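Polyketide biosynthesis 3-hydroxy-3-methylglutaryl-ACP synthase PksG (Bacillus subtilis, PDB 4YXT) catalyses the aldol condensation of an acetyl group carried by an acyl-carrier protein with a beta-ketothioester polyketide intermediate during biosynthesis of the antibiotic bacillaene. Local coordinates at residues Y194-M199 against S328-E333; V56-P61 against A170-V175; K42-P47 against E365-L370. The protein carries 1 engineered substitution. One frame throughout, in Å; residues are numbered along the deposited sequence.

Contact 1. Residues Y194-M199 against S328-E333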
ATOM      1  N   TYR A 194      -5.008  -4.119  15.858  1.00 17.68           N
ATOM      2  CA  TYR A 194      -5.281  -3.019  16.707  1.00 19.66           C
ATOM      3  C   TYR A 194      -4.430  -1.819  16.244  1.00 18.88           C
ATOM      4  O   TYR A 194      -3.251  -1.974  15.920  1.00 19.31           O
ATOM      5  CB  TYR A 194      -4.982  -3.446  18.164  1.00 24.58           C
ATOM      6  CG  TYR A 194      -5.116  -2.357  19.228  1.00 26.87           C
ATOM      7  CD1 TYR A 194      -6.354  -2.006  19.766  1.00 28.32           C
ATOM      8  CD2 TYR A 194      -3.979  -1.724  19.708  1.00 30.07           C
ATOM      9  CE1 TYR A 194      -6.453  -1.018  20.734  1.00 31.26           C
ATOM     10  CE2 TYR A 194      -4.064  -0.761  20.675  1.00 34.47           C
ATOM     11  CZ  TYR A 194      -5.293  -0.395  21.174  1.00 35.50           C
ATOM     12  OH  TYR A 194      -5.282   0.616  22.126  1.00 42.53           O
ATOM     13  N   GLY A 195      -5.048  -0.669  16.126  1.00 18.38           N
ATOM     14  CA  GLY A 195      -4.319   0.579  15.743  1.00 18.83           C
ATOM     15  C   GLY A 195      -5.035   1.857  16.119  1.00 20.05           C
ATOM     16  O   GLY A 195      -6.244   1.865  16.469  1.00 20.81           O
ATOM     17  N   TYR A 196      -4.257   2.936  16.079  1.00 21.70           N
ATOM     18  CA  TYR A 196      -4.665   4.285  16.496  1.00 22.35           C
ATOM     19  C   TYR A 196      -3.516   5.210  16.103  1.00 20.52           C
ATOM     20  O   TYR A 196      -2.378   4.749  15.965  1.00 21.47           O
ATOM     21  CB  TYR A 196      -4.882   4.331  18.012  1.00 23.70           C
ATOM     22  CG  TYR A 196      -3.702   3.850  18.825  1.00 24.73           C
ATOM     23  CD1 TYR A 196      -3.518   2.494  19.101  1.00 25.61           C
ATOM     24  CD2 TYR A 196      -2.802   4.750  19.385  1.00 25.32           C
ATOM     25  CE1 TYR A 196      -2.449   2.058  19.855  1.00 26.49           C
ATOM     26  CE2 TYR A 196      -1.740   4.314  20.148  1.00 25.35           C
ATOM     27  CZ  TYR A 196      -1.542   2.976  20.365  1.00 29.30           C
ATOM     28  OH  TYR A 196      -0.471   2.548  21.167  1.00 33.02           O
ATOM     29  N   GLU A 197      -3.796   6.492  15.957  1.00 19.24           N
ATOM     30  CA  GLU A 197      -2.763   7.443  15.584  1.00 22.35           C
ATOM     31  C   GLU A 197      -1.885   7.826  16.749  1.00 22.76           C
ATOM     32  O   GLU A 197      -2.369   8.291  17.727  1.00 30.56           O
ATOM     33  CB  GLU A 197      -3.355   8.688  14.974  1.00 21.30           C
ATOM     34  CG  GLU A 197      -2.351   9.484  14.195  1.00 22.42           C
ATOM     35  CD  GLU A 197      -1.584  10.473  15.060  1.00 25.04           C
ATOM     36  OE1 GLU A 197      -2.183  10.985  16.029  1.00 28.31           O
ATOM     37  OE2 GLU A 197      -0.375  10.722  14.757  1.00 23.47           O
ATOM     38  N   VAL A 198      -0.594   7.616  16.623  1.00 23.96           N
ATOM     39  CA  VAL A 198       0.398   8.080  17.607  1.00 26.44           C
ATOM     40  C   VAL A 198       1.633   8.520  16.854  1.00 26.66           C
ATOM     41  O   VAL A 198       1.962   7.950  15.826  1.00 25.24           O
ATOM     42  CB  VAL A 198       0.879   6.958  18.555  1.00 29.60           C
ATOM     43  CG1 VAL A 198      -0.042   6.838  19.715  1.00 35.74           C
ATOM     44  CG2 VAL A 198       1.019   5.623  17.850  1.00 26.40           C
ATOM     45  N   MET A 199       2.314   9.538  17.344  1.00 30.71           N
ATOM     46  CA  MET A 199       3.461  10.070  16.625  1.00 32.09           C
ATOM     47  C   MET A 199       4.745   9.533  17.208  1.00 32.53           C
ATOM     48  O   MET A 199       5.578  10.305  17.620  1.00 34.41           O
ATOM     49  CB  MET A 199       3.500  11.593  16.728  1.00 37.22           C
ATOM     50  CG  MET A 199       2.594  12.318  15.749  1.00 41.90           C
ATOM     51  SD  MET A 199       2.887  12.079  13.968  1.00 40.91           S
ATOM     52  CE  MET A 199       4.525  12.770  13.777  1.00 43.16           C
ATOM     53  N   SER A 328       5.042   1.663  13.749  1.00 19.84           N
ATOM     54  CA  SER A 328       4.813   2.994  14.203  1.00 20.15           C
ATOM     55  C   SER A 328       3.696   3.660  13.524  1.00 17.90           C
ATOM     56  O   SER A 328       3.515   3.469  12.336  1.00 17.76           O
ATOM     57  CB  SER A 328       6.057   3.847  13.912  1.00 23.29           C
ATOM     58  OG  SER A 328       7.058   3.482  14.800  1.00 26.05           O
ATOM     59  N   GLY A 329       2.987   4.524  14.241  1.00 17.11           N
ATOM     60  CA  GLY A 329       2.076   5.412  13.551  1.00 18.86           C
ATOM     61  C   GLY A 329       0.626   5.479  13.969  1.00 22.01           C
ATOM     62  O   GLY A 329       0.091   6.592  13.964  1.00 24.06           O
ATOM     63  N   CYS A 330      -0.048   4.351  14.310  1.00 19.03           N
ATOM     64  CA  CYS A 330       0.524   3.025  14.459  1.00 19.56           C
ATOM     65  C   CYS A 330      -0.547   1.970  14.131  1.00 18.79           C
ATOM     66  O   CYS A 330      -1.726   2.281  14.135  1.00 18.18           O
ATOM     67  CB  CYS A 330       0.958   2.772  15.887  1.00 22.10           C
ATOM     68  SG  CYS A 330      -0.334   2.104  17.008  1.00 24.96           S
ATOM     69  N   CYS A 331      -0.118   0.770  13.794  1.00 17.96           N
ATOM     70  CA  CYS A 331      -1.031  -0.394  13.635  1.00 19.59           C
ATOM     71  C   CYS A 331      -0.280  -1.645  14.075  1.00 19.60           C
ATOM     72  O   CYS A 331       0.975  -1.660  14.036  1.00 23.07           O
ATOM     73  CB  CYS A 331      -1.588  -0.567  12.168  1.00 18.27           C
ATOM     74  SG  CYS A 331      -3.061  -1.652  12.103  1.00 20.20           S
ATOM     75  N   SER A 332      -1.028  -2.681  14.465  1.00 18.52           N
ATOM     76  CA  SER A 332      -0.425  -3.886  14.963  1.00 18.89           C
ATOM     77  C   SER A 332      -1.351  -5.098  14.807  1.00 19.93           C
ATOM     78  O   SER A 332      -2.536  -4.954  14.550  1.00 20.36           O
ATOM     79  CB  SER A 332       0.004  -3.716  16.435  1.00 19.02           C
ATOM     80  OG  SER A 332      -1.069  -3.490  17.330  1.00 19.89           O
ATOM     81  N   GLU A 333      -0.783  -6.298  14.922  1.00 19.39           N
ATOM     82  CA  GLU A 333      -1.541  -7.513  14.752  1.00 19.18           C
ATOM     83  C   GLU A 333      -0.833  -8.725  15.390  1.00 20.42           C
ATOM     84  O   GLU A 333       0.374  -8.874  15.258  1.00 20.86           O
ATOM     85  CB  GLU A 333      -1.804  -7.828  13.281  1.00 18.92           C
ATOM     86  CG  GLU A 333      -2.786  -9.027  13.032  1.00 19.68           C
ATOM     87  CD  GLU A 333      -3.392  -9.063  11.591  1.00 22.15           C
ATOM     88  OE1 GLU A 333      -4.023 -10.073  11.197  1.00 24.81           O
ATOM     89  OE2 GLU A 333      -3.268  -8.079  10.813  1.00 23.29           O
TER

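Contact 2. Residues V56-P61 against A170-V175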
ATOM      1  N   VAL A  56      14.522  -8.230  -5.065  1.00 17.33           N
ATOM      2  CA  VAL A  56      14.830  -9.238  -6.124  1.00 18.65           C
ATOM      3  C   VAL A  56      15.758 -10.269  -5.596  1.00 18.62           C
ATOM      4  O   VAL A  56      15.471 -11.467  -5.670  1.00 16.93           O
ATOM      5  CB  VAL A  56      15.363  -8.581  -7.378  1.00 16.84           C
ATOM      6  CG1 VAL A  56      15.935  -9.571  -8.407  1.00 17.40           C
ATOM      7  CG2 VAL A  56      14.224  -7.769  -8.007  1.00 17.14           C
ATOM      8  N   ASN A  57      16.790  -9.817  -4.916  1.00 19.91           N
ATOM      9  CA  ASN A  57      17.734 -10.781  -4.299  1.00 20.74           C
ATOM     10  C   ASN A  57      17.098 -11.679  -3.248  1.00 21.12           C
ATOM     11  O   ASN A  57      17.460 -12.835  -3.159  1.00 21.64           O
ATOM     12  CB  ASN A  57      18.951 -10.053  -3.769  1.00 20.56           C
ATOM     13  CG  ASN A  57      19.693  -9.354  -4.871  1.00 19.76           C
ATOM     14  OD1 ASN A  57      19.716  -9.830  -5.989  1.00 21.80           O
ATOM     15  ND2 ASN A  57      20.276  -8.234  -4.580  1.00 21.83           N
ATOM     16  N   ALA A  58      16.127 -11.188  -2.480  1.00 20.78           N
ATOM     17  CA  ALA A  58      15.418 -12.098  -1.581  1.00 21.70           C
ATOM     18  C   ALA A  58      14.530 -13.077  -2.328  1.00 20.63           C
ATOM     19  O   ALA A  58      14.433 -14.231  -1.941  1.00 24.29           O
ATOM     20  CB  ALA A  58      14.628 -11.328  -0.511  1.00 22.13           C
ATOM     21  N   ALA A  59      13.845 -12.655  -3.385  1.00 20.77           N
ATOM     22  CA  ALA A  59      12.823 -13.533  -3.996  1.00 19.75           C
ATOM     23  C   ALA A  59      13.374 -14.499  -5.036  1.00 20.41           C
ATOM     24  O   ALA A  59      12.811 -15.590  -5.309  1.00 17.47           O
ATOM     25  CB  ALA A  59      11.738 -12.694  -4.624  1.00 19.36           C
ATOM     26  N   LYS A  60      14.461 -14.089  -5.636  1.00 20.34           N
ATOM     27  CA  LYS A  60      15.077 -14.829  -6.738  1.00 24.96           C
ATOM     28  C   LYS A  60      15.250 -16.319  -6.399  1.00 25.77           C
ATOM     29  O   LYS A  60      14.811 -17.208  -7.188  1.00 26.67           O
ATOM     30  CB  LYS A  60      16.361 -14.096  -7.163  1.00 29.12           C
ATOM     31  CG  LYS A  60      17.307 -14.810  -8.155  1.00 33.72           C
ATOM     32  CD  LYS A  60      16.991 -14.479  -9.604  1.00 37.17           C
ATOM     33  CE  LYS A  60      18.212 -14.627 -10.495  1.00 40.51           C
ATOM     34  NZ  LYS A  60      19.017 -15.845 -10.161  1.00 44.80           N
ATOM     35  N   PRO A  61      15.813 -16.627  -5.209  1.00 26.55           N
ATOM     36  CA  PRO A  61      15.974 -18.028  -4.900  1.00 27.64           C
ATOM     37  C   PRO A  61      14.662 -18.800  -4.756  1.00 27.35           C
ATOM     38  O   PRO A  61      14.610 -20.001  -5.030  1.00 28.41           O
ATOM     39  CB  PRO A  61      16.789 -18.003  -3.599  1.00 27.65           C
ATOM     40  CG  PRO A  61      17.628 -16.755  -3.729  1.00 27.14           C
ATOM     41  CD  PRO A  61      16.648 -15.788  -4.329  1.00 28.15           C
ATOM     42  N   ALA A 170      19.336  -2.913   6.981  1.00 23.62           N
ATOM     43  CA  ALA A 170      18.876  -2.990   5.605  1.00 23.20           C
ATOM     44  C   ALA A 170      18.630  -4.465   5.293  1.00 21.99           C
ATOM     45  O   ALA A 170      19.452  -5.321   5.595  1.00 22.03           O
ATOM     46  CB  ALA A 170      19.915  -2.462   4.653  1.00 20.75           C
ATOM     47  N   GLY A 171      17.531  -4.781   4.641  1.00 23.44           N
ATOM     48  CA  GLY A 171      17.179  -6.170   4.481  1.00 21.34           C
ATOM     49  C   GLY A 171      15.923  -6.279   3.674  1.00 24.36           C
ATOM     50  O   GLY A 171      15.266  -5.260   3.431  1.00 25.20           O
ATOM     51  N   ALA A 172      15.605  -7.513   3.259  1.00 21.53           N
ATOM     52  CA  ALA A 172      14.355  -7.815   2.599  1.00 20.12           C
ATOM     53  C   ALA A 172      14.061  -9.245   2.845  1.00 18.57           C
ATOM     54  O   ALA A 172      14.982 -10.060   2.993  1.00 17.80           O
ATOM     55  CB  ALA A 172      14.380  -7.510   1.097  1.00 20.42           C
ATOM     56  N   VAL A 173      12.779  -9.530   2.987  1.00 18.14           N
ATOM     57  CA  VAL A 173      12.282 -10.887   3.090  1.00 18.52           C
ATOM     58  C   VAL A 173      11.145 -11.089   2.062  1.00 19.92           C
ATOM     59  O   VAL A 173      10.210 -10.272   1.984  1.00 19.95           O
ATOM     60  CB  VAL A 173      11.711 -11.230   4.488  1.00 18.20           C
ATOM     61  CG1 VAL A 173      11.285 -12.707   4.568  1.00 18.32           C
ATOM     62  CG2 VAL A 173      12.695 -10.978   5.602  1.00 18.88           C
ATOM     63  N   ALA A 174      11.215 -12.176   1.304  1.00 17.86           N
ATOM     64  CA  ALA A 174      10.261 -12.419   0.267  1.00 18.23           C
ATOM     65  C   ALA A 174       9.518 -13.632   0.718  1.00 18.34           C
ATOM     66  O   ALA A 174      10.128 -14.595   1.189  1.00 20.93           O
ATOM     67  CB  ALA A 174      10.975 -12.658  -1.053  1.00 18.99           C
ATOM     68  N   VAL A 175       8.203 -13.600   0.602  1.00 19.11           N
ATOM     69  CA  VAL A 175       7.344 -14.635   1.094  1.00 18.86           C
ATOM     70  C   VAL A 175       6.378 -15.015  -0.048  1.00 23.09           C
ATOM     71  O   VAL A 175       5.610 -14.169  -0.499  1.00 21.70           O
ATOM     72  CB  VAL A 175       6.506 -14.117   2.289  1.00 19.33           C
ATOM     73  CG1 VAL A 175       5.483 -15.144   2.745  1.00 21.29           C
ATOM     74  CG2 VAL A 175       7.329 -13.686   3.512  1.00 18.64           C
TER

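Contact 3. Residues K42-P47 against E365-L370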
ATOM      1  N   LYS A  42      24.952  -5.342  11.736  1.00 28.43           N
ATOM      2  CA  LYS A  42      23.900  -4.752  10.921  1.00 27.43           C
ATOM      3  C   LYS A  42      24.339  -4.847   9.468  1.00 28.00           C
ATOM      4  O   LYS A  42      25.517  -4.600   9.169  1.00 31.61           O
ATOM      5  CB  LYS A  42      23.630  -3.316  11.336  1.00 27.56           C
ATOM      6  CG  LYS A  42      24.800  -2.334  11.194  1.00 28.04           C
ATOM      7  CD  LYS A  42      24.300  -0.962  11.625  1.00 27.93           C
ATOM      8  CE  LYS A  42      25.173   0.163  11.091  1.00 30.02           C
ATOM      9  NZ  LYS A  42      24.425   1.452  11.192  1.00 31.65           N
ATOM     10  N   ALA A  43      23.419  -5.239   8.586  1.00 25.72           N
ATOM     11  CA  ALA A  43      23.612  -5.066   7.161  1.00 26.68           C
ATOM     12  C   ALA A  43      23.712  -3.599   6.821  1.00 28.68           C
ATOM     13  O   ALA A  43      23.062  -2.774   7.448  1.00 28.56           O
ATOM     14  CB  ALA A  43      22.442  -5.674   6.414  1.00 25.73           C
ATOM     15  N   VAL A  44      24.515  -3.253   5.816  1.00 34.98           N
ATOM     16  CA  VAL A  44      24.632  -1.862   5.342  1.00 30.90           C
ATOM     17  C   VAL A  44      24.443  -1.836   3.806  1.00 33.63           C
ATOM     18  O   VAL A  44      25.238  -2.418   3.043  1.00 32.93           O
ATOM     19  CB  VAL A  44      25.971  -1.214   5.757  1.00 36.85           C
ATOM     20  CG1 VAL A  44      26.013   0.277   5.384  1.00 35.98           C
ATOM     21  CG2 VAL A  44      26.241  -1.396   7.249  1.00 36.90           C
ATOM     22  N   ALA A  45      23.341  -1.226   3.358  1.00 31.22           N
ATOM     23  CA  ALA A  45      23.083  -1.058   1.937  1.00 31.53           C
ATOM     24  C   ALA A  45      24.162  -0.158   1.297  1.00 35.80           C
ATOM     25  O   ALA A  45      24.486   0.918   1.813  1.00 35.19           O
ATOM     26  CB  ALA A  45      21.705  -0.445   1.703  1.00 30.22           C
ATOM     27  N   LEU A  46      24.680  -0.611   0.159  1.00 35.06           N
ATOM     28  CA  LEU A  46      25.636   0.139  -0.626  1.00 35.80           C
ATOM     29  C   LEU A  46      24.933   1.007  -1.678  1.00 36.37           C
ATOM     30  O   LEU A  46      23.758   0.769  -2.027  1.00 31.54           O
ATOM     31  CB  LEU A  46      26.580  -0.836  -1.310  1.00 38.39           C
ATOM     32  CG  LEU A  46      27.249  -1.808  -0.336  1.00 40.57           C
ATOM     33  CD1 LEU A  46      27.421  -3.222  -0.892  1.00 40.97           C
ATOM     34  CD2 LEU A  46      28.573  -1.208   0.056  1.00 44.28           C
ATOM     35  N   PRO A  47      25.653   2.015  -2.199  1.00 36.87           N
ATOM     36  CA  PRO A  47      25.124   2.945  -3.187  1.00 36.49           C
ATOM     37  C   PRO A  47      24.470   2.289  -4.400  1.00 33.65           C
ATOM     38  O   PRO A  47      23.576   2.882  -5.010  1.00 36.29           O
ATOM     39  CB  PRO A  47      26.384   3.712  -3.614  1.00 38.46           C
ATOM     40  CG  PRO A  47      27.164   3.788  -2.356  1.00 38.41           C
ATOM     41  CD  PRO A  47      26.988   2.439  -1.736  1.00 37.36           C
ATOM     42  N   GLU A 365      36.561   2.905   8.375  1.00 48.95           N
ATOM     43  CA  GLU A 365      36.855   3.922   7.385  1.00 52.47           C
ATOM     44  C   GLU A 365      35.873   3.725   6.224  1.00 49.68           C
ATOM     45  O   GLU A 365      35.299   4.696   5.746  1.00 45.78           O
ATOM     46  CB  GLU A 365      38.332   3.931   6.933  1.00 54.45           C
ATOM     47  CG  GLU A 365      39.107   5.212   7.297  1.00 63.47           C
ATOM     48  CD  GLU A 365      39.780   5.202   8.685  1.00 76.65           C
ATOM     49  OE1 GLU A 365      39.788   4.137   9.348  1.00 81.52           O
ATOM     50  OE2 GLU A 365      40.319   6.263   9.123  1.00 75.29           O
ATOM     51  N   GLU A 366      35.657   2.483   5.788  1.00 43.13           N
ATOM     52  CA  GLU A 366      34.659   2.244   4.724  1.00 46.25           C
ATOM     53  C   GLU A 366      33.252   2.715   5.123  1.00 45.29           C
ATOM     54  O   GLU A 366      32.556   3.353   4.338  1.00 43.95           O
ATOM     55  CB  GLU A 366      34.614   0.764   4.326  1.00 43.94           C
ATOM     56  CG  GLU A 366      35.772   0.347   3.441  1.00 41.18           C
ATOM     57  CD  GLU A 366      35.946  -1.149   3.341  1.00 42.34           C
ATOM     58  OE1 GLU A 366      35.763  -1.872   4.335  1.00 41.25           O
ATOM     59  OE2 GLU A 366      36.301  -1.611   2.256  1.00 48.17           O
ATOM     60  N   TYR A 367      32.871   2.429   6.358  1.00 45.25           N
ATOM     61  CA  TYR A 367      31.522   2.667   6.817  1.00 49.65           C
ATOM     62  C   TYR A 367      31.264   4.170   7.062  1.00 56.15           C
ATOM     63  O   TYR A 367      30.174   4.681   6.768  1.00 58.57           O
ATOM     64  CB  TYR A 367      31.242   1.819   8.056  1.00 46.44           C
ATOM     65  CG  TYR A 367      29.971   2.228   8.741  1.00 51.08           C
ATOM     66  CD1 TYR A 367      28.720   1.916   8.186  1.00 50.56           C
ATOM     67  CD2 TYR A 367      30.005   2.949   9.916  1.00 47.49           C
ATOM     68  CE1 TYR A 367      27.552   2.312   8.800  1.00 46.02           C
ATOM     69  CE2 TYR A 367      28.840   3.355  10.529  1.00 51.58           C
ATOM     70  CZ  TYR A 367      27.617   3.035   9.963  1.00 49.06           C
ATOM     71  OH  TYR A 367      26.473   3.433  10.606  1.00 51.61           O
ATOM     72  N   GLU A 368      32.274   4.881   7.557  1.00 60.30           N
ATOM     73  CA  GLU A 368      32.171   6.322   7.821  1.00 61.41           C
ATOM     74  C   GLU A 368      32.120   7.126   6.508  1.00 61.15           C
ATOM     75  O   GLU A 368      31.638   8.275   6.476  1.00 52.50           O
ATOM     76  CB  GLU A 368      33.357   6.775   8.693  1.00 66.45           C
ATOM     77  CG  GLU A 368      33.187   8.104   9.425  1.00 69.70           C
ATOM     78  CD  GLU A 368      32.509   7.974  10.785  1.00 69.59           C
ATOM     79  OE1 GLU A 368      32.951   7.141  11.609  1.00 68.63           O
ATOM     80  OE2 GLU A 368      31.543   8.729  11.030  1.00 66.89           O
ATOM     81  N   LEU A 369      32.617   6.522   5.427  1.00 60.86           N
ATOM     82  CA  LEU A 369      32.559   7.146   4.106  1.00 62.03           C
ATOM     83  C   LEU A 369      31.133   7.079   3.567  1.00 64.62           C
ATOM     84  O   LEU A 369      30.675   8.007   2.902  1.00 77.22           O
ATOM     85  CB  LEU A 369      33.542   6.472   3.139  1.00 63.41           C
ATOM     86  CG  LEU A 369      34.325   7.305   2.102  1.00 64.61           C
ATOM     87  CD1 LEU A 369      33.759   7.137   0.699  1.00 63.12           C
ATOM     88  CD2 LEU A 369      34.450   8.783   2.463  1.00 63.82           C
ATOM     89  N   LEU A 370      30.427   5.991   3.866  1.00 62.35           N
ATOM     90  CA  LEU A 370      29.026   5.845   3.448  1.00 61.00           C
ATOM     91  C   LEU A 370      28.055   6.562   4.406  1.00 57.61           C
ATOM     92  O   LEU A 370      27.234   7.342   3.956  1.00 59.21           O
ATOM     93  CB  LEU A 370      28.646   4.371   3.340  1.00 58.44           C
ATOM     94  CG  LEU A 370      29.566   3.484   2.523  1.00 56.81           C
ATOM     95  CD1 LEU A 370      29.351   2.041   2.964  1.00 57.59           C
ATOM     96  CD2 LEU A 370      29.336   3.657   1.034  1.00 56.94           C
TER

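Contact 1. Residues Y194-M199 against S328-E333
Antiparallel pairing between the end of strand 184-195 and the start of strand 331-339, where two neighbouring interior strands of the large mixed sheet of this thiolase-like fold run out into loop, joins Tyr194-Val198 to Gly329-Ser332. Tyr194 and Ser332 form a hydrogen-bonded pair: Tyr194 N gives a bond of 2.9 Å to Ser332 O, and the return bond from Ser332 N to Tyr194 O is weak. With OG set between its own N and carbonyl carbon (chi1 64°), the Ser332 hydroxyl donates a second hydrogen bond, 3.0 Å from OG to Tyr194 O. Gly195 and Cys331 make the next, non-hydrogen-bonded pair, with CA atoms only 4.0 Å apart. Beyond it the strands lose regular form, yet Tyr196 and Cys330 still exchange backbone bonds and Val198 N reaches Gly329 O at 2.9 Å. The peptide bond between Gly329 and Cys330 is cis. Cys330 SG lies over one face of the Tyr196 ring, 3.7 Å from its centroid and 18° off the normal, offset toward the CE1 side. On the neighbouring carbon, Cys330 CB is pressed against Val198 CG2 at 3.5 Å, tighter than usual. Lys89 of the second subunit forms a salt bridge with Glu197 and a hydrogen bond to Gly329 O. Gly329 lies about 9 Å from the side chain of Cys114, by similarity the residue that carries the acyl-thioester intermediate. Main-chain bonds and a sulfur-aromatic contact thus hold the cis-peptide loop against the facing segment, between the active site assigned by similarity and the second subunit.

Contact 2. Residues V56-P61 against A170-V175
Ala58 of helix 51-64 packs on Ala172 and Ala174 of strand 170-178, an interior strand of the large mixed sheet, and Ala59 packs on Ala174. Ala58 has a one-atom side chain, so its CB is both start and tip. That methyl points toward the strand and sits over the main chain between the two strand alanines, 3.7 Å from Ala172 O, 3.9 Å from Ala174 CB and 4.2 Å from Ala172 CB. Ala174 answers from the strand: its CB meets the helix backbone at Ala59 CA, 3.6 Å away, and lies 3.7 Å from Ala59 CB. With methyls on both surfaces, the axes of 56-61 and 170-175 approach to 6.9 Å, running in broadly the same direction at 32° to each other. This is the layered helix-on-sheet packing of the thiolase-like fold. Val173 and Val175 point to the other side of the sheet, where Val173 touches Met9 and Ala300. On the helix side, Leu99 of helix 91-99 and Ile141 of strand 137-145 extend the apolar surroundings of Ala59, and Ile141 also touches Ala174. No hydrogen bond crosses between the two segments. The chemistry is therefore that of close apolar contact between small methyl groups and backbone, while the strand's main chain bonds to its neighbouring strands, Ala172 to Phe12 and Ala174 to Asn10 of strand 5-12, and Ala58 O accepts a bond from Asn10 ND2.

Contact 3. Residues K42-P47 against E365-L370
Lys42 NZ donates a hydrogen bond of 2.9 Å to Tyr367 OH and is held a second time by the backbone carbonyl of Glu165. The bond ties strand 41-43, an edge of a small three-stranded sheet, to helix 364-370, a strand-and-loop to helix contact beside the main thiolase-like core. Lys42 leaves its backbone with CG between N and the carbonyl carbon (chi1 61°) and then runs extended; the two side chains cross at about a right angle, with NZ ending at the hydroxyl. CE, one atom back, lies 3.6 Å from Tyr367 OH. Tyr367 OH is also hydrogen-bonded to Glu165 OE2, so Glu165 grips both partners, and the nearby carboxylate would be expected to stabilise the lysine's positive charge. Past this polar end the contact turns apolar. Val44 CG1 meets the edge of the Tyr367 ring, 4.2 Å from CD1. Leu18 of strand 16-19 packs against both residues. One turn further along the helix, Leu370 faces the loop, and its two methyls meet different partners: CD1 looks to Val44 and, at 4.4 Å, to Leu46 CD2, whereas CD2 touches the proline ring, 3.8 Å from Pro47 CD and 4.0 Å from Pro47 CG.

In the fold
Contacts 1 and 2 both reach the large sheet, through strands 184-195 and 170-178 that follow each other in the chain, and both are buried; their centres are 26 Å apart. Contact 1 pairs strands edge to edge at a subunit interface and depends largely on backbone hydrogen bonds, whereas contact 2, nearer the chain centre, lays a helix on the sheet with methyl and backbone contacts and no hydrogen bond between its segments. Contact 3 is only partly buried, lies away from the annotated sites and mixes a charged hydrogen bond with aliphatic packing. It touches contact 2 where Ala170 meets Ala43 and Ala45. Along the chain, contact 3 closes a loop that contains the other two.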